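Local coordinates for sugar ABC transporter (Sugar-binding protein) (PDB 4YO7) that binds myo-inositol and probably serves as the solute-binding protein of an ABC transporter for sugars or related polyols, at residues Val116-Met121 with Ile127-Ala132. Sequence-based numbering, arbitrary orientation.
Sequences VDIVNM and IPIIIA
Ile-129 extends its CG1 branch anti to the backbone N (chi1 179°) and keeps on nearly straight to CD1, a reach that carries this methyl off the strand to Ile-118 and Val-119 of the helix above. Ile-118 answers with CG2, the branch that lies anti to its own backbone N. The contact closes the second half of a beta-alpha-beta crossover, strand 104-107, helix 112-125, strand 129-132, in the six-stranded parallel sheet of one lobe of a periplasmic binding protein fold. Helix and returning strand run roughly antiparallel at 156°, with their axes 9.9 Å apart at closest approach, and backbone hydrogen bonds of Ile-130 with Ile-105 and Val-107 join the strand to strand 104-107. No hydrogen bond links the two segments; they meet through apolar side chains. Alternation along the strand turns Ile-129 and Ile-131 toward this helix, while Ile-130 packs against helix 284-299 on the opposite face of the sheet. Beta-branched Ile-129 and Ile-131 suit the extended backbone of a buried strand, whereas Ile-118 and Val-119 serve the helix as compact apolar side chains. Adjacent in the helix, these two both lend a CG2 methyl to the interface. Ile-129 CD1 sits 3.9 Å from Ile-118 CG2, the two side chains crossing at about a right angle. Its approach to Val-119 CG2 is looser, at 4.3 Å. Val-119 also touches Phe-136 and Gln-141 of the loop beyond the strand. Two residues along the strand, Ile-131 bends at its end (chi2 -65°), bringing its CD1 to 4.1 Å from Val-119 CG2.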
loop_
_atom_site.group_PDB
_atom_site.type_symbol
_atom_site.label_atom_id
_atom_site.label_comp_id
_atom_site.label_asym_id
_atom_site.label_seq_id
_atom_site.Cartn_x
_atom_site.Cartn_y
_atom_site.Cartn_z
ATOM N N VAL A 116 16.487 -3.981 -4.873
ATOM C CA VAL A 116 17.771 -3.355 -5.228
ATOM C C VAL A 116 18.445 -4.097 -6.371
ATOM O O VAL A 116 18.959 -3.482 -7.310
ATOM C CB VAL A 116 18.728 -3.306 -4.008
ATOM C CG1 VAL A 116 20.094 -2.724 -4.388
ATOM C CG2 VAL A 116 18.098 -2.477 -2.911
ATOM N N ASP A 117 18.441 -5.422 -6.309
ATOM C CA ASP A 117 19.011 -6.214 -7.389
ATOM C C ASP A 117 18.272 -5.991 -8.715
ATOM O O ASP A 117 18.895 -5.932 -9.786
ATOM C CB ASP A 117 18.989 -7.692 -7.032
ATOM C CG ASP A 117 19.811 -8.010 -5.801
ATOM O OD1 ASP A 117 20.882 -7.411 -5.617
ATOM O OD2 ASP A 117 19.363 -8.847 -5.008
ATOM N N ILE A 118 16.948 -5.887 -8.641
ATOM C CA ILE A 118 16.131 -5.619 -9.815
ATOM C C ILE A 118 16.489 -4.275 -10.435
ATOM O O ILE A 118 16.733 -4.188 -11.638
ATOM C CB ILE A 118 14.624 -5.657 -9.447
ATOM C CG1 ILE A 118 14.198 -7.110 -9.196
ATOM C CG2 ILE A 118 13.768 -5.004 -10.538
ATOM C CD1 ILE A 118 12.778 -7.271 -8.645
ATOM N N VAL A 119 16.509 -3.212 -9.634
ATOM C CA VAL A 119 16.858 -1.902 -10.174
ATOM C C VAL A 119 18.277 -1.879 -10.743
ATOM O O VAL A 119 18.507 -1.323 -11.819
ATOM C CB VAL A 119 16.676 -0.808 -9.100
ATOM C CG1 VAL A 119 17.164 0.534 -9.602
ATOM C CG2 VAL A 119 15.229 -0.690 -8.737
ATOM N N ASN A 120 19.221 -2.519 -10.061
ATOM C CA ASN A 120 20.582 -2.582 -10.578
ATOM C C ASN A 120 20.650 -3.242 -11.945
ATOM O O ASN A 120 21.324 -2.744 -12.858
ATOM C CB ASN A 120 21.494 -3.333 -9.611
ATOM C CG ASN A 120 21.821 -2.521 -8.371
ATOM O OD1 ASN A 120 21.796 -1.289 -8.394
ATOM N ND2 ASN A 120 22.159 -3.210 -7.287
HETATM N N MSE A 121 19.936 -4.347 -12.085
HETATM C CA MSE A 121 19.931 -5.114 -13.317
HETATM C C MSE A 121 19.299 -4.342 -14.474
HETATM O O MSE A 121 19.841 -4.334 -15.595
HETATM C CB MSE A 121 19.191 -6.433 -13.067
HETATM C CG MSE A 121 19.160 -7.355 -14.215
HETATM SE SE MSE A 121 18.398 -9.064 -13.653
HETATM C CE MSE A 121 16.667 -8.592 -12.940
ATOM N N ILE A 127 17.397 0.267 -19.511
ATOM C CA ILE A 127 15.943 0.342 -19.707
ATOM C C ILE A 127 15.351 1.153 -18.550
ATOM O O ILE A 127 15.706 0.943 -17.412
ATOM C CB ILE A 127 15.308 -1.069 -19.760
ATOM C CG1 ILE A 127 15.890 -1.879 -20.929
ATOM C CG2 ILE A 127 13.782 -1.005 -19.866
ATOM C CD1 ILE A 127 15.430 -3.342 -20.965
ATOM N N PRO A 128 14.482 2.126 -18.838
ATOM C CA PRO A 128 13.851 2.836 -17.709
ATOM C C PRO A 128 13.033 1.930 -16.803
ATOM O O PRO A 128 12.310 1.059 -17.265
ATOM C CB PRO A 128 12.934 3.860 -18.379
ATOM C CG PRO A 128 13.284 3.882 -19.818
ATOM C CD PRO A 128 14.104 2.680 -20.154
ATOM N N ILE A 129 13.128 2.164 -15.502
ATOM C CA ILE A 129 12.350 1.388 -14.538
ATOM C C ILE A 129 11.589 2.328 -13.593
ATOM O O ILE A 129 12.168 3.196 -12.907
ATOM C CB ILE A 129 13.231 0.420 -13.760
ATOM C CG1 ILE A 129 12.352 -0.343 -12.732
ATOM C CG2 ILE A 129 14.449 1.103 -13.144
ATOM C CD1 ILE A 129 12.917 -1.593 -12.277
ATOM N N ILE A 130 10.280 2.145 -13.611
ATOM C CA ILE A 130 9.360 2.918 -12.803
ATOM C C ILE A 130 8.976 2.034 -11.627
ATOM O O ILE A 130 8.530 0.911 -11.829
ATOM C CB ILE A 130 8.077 3.309 -13.589
ATOM C CG1 ILE A 130 8.377 4.086 -14.899
ATOM C CG2 ILE A 130 7.087 4.073 -12.690
ATOM C CD1 ILE A 130 9.585 4.973 -14.940
ATOM N N ILE A 131 9.135 2.533 -10.408
ATOM C CA ILE A 131 8.717 1.798 -9.201
ATOM C C ILE A 131 7.347 2.321 -8.760
ATOM O O ILE A 131 7.138 3.518 -8.605
ATOM C CB ILE A 131 9.745 1.944 -8.070
ATOM C CG1 ILE A 131 11.117 1.404 -8.511
ATOM C CG2 ILE A 131 9.245 1.280 -6.763
ATOM C CD1 ILE A 131 11.177 -0.058 -8.800
ATOM N N ALA A 132 6.396 1.401 -8.608
ATOM C CA ALA A 132 5.057 1.768 -8.211
ATOM C C ALA A 132 4.700 1.231 -6.827
ATOM O O ALA A 132 4.913 0.048 -6.543
ATOM C CB ALA A 132 4.050 1.263 -9.230
#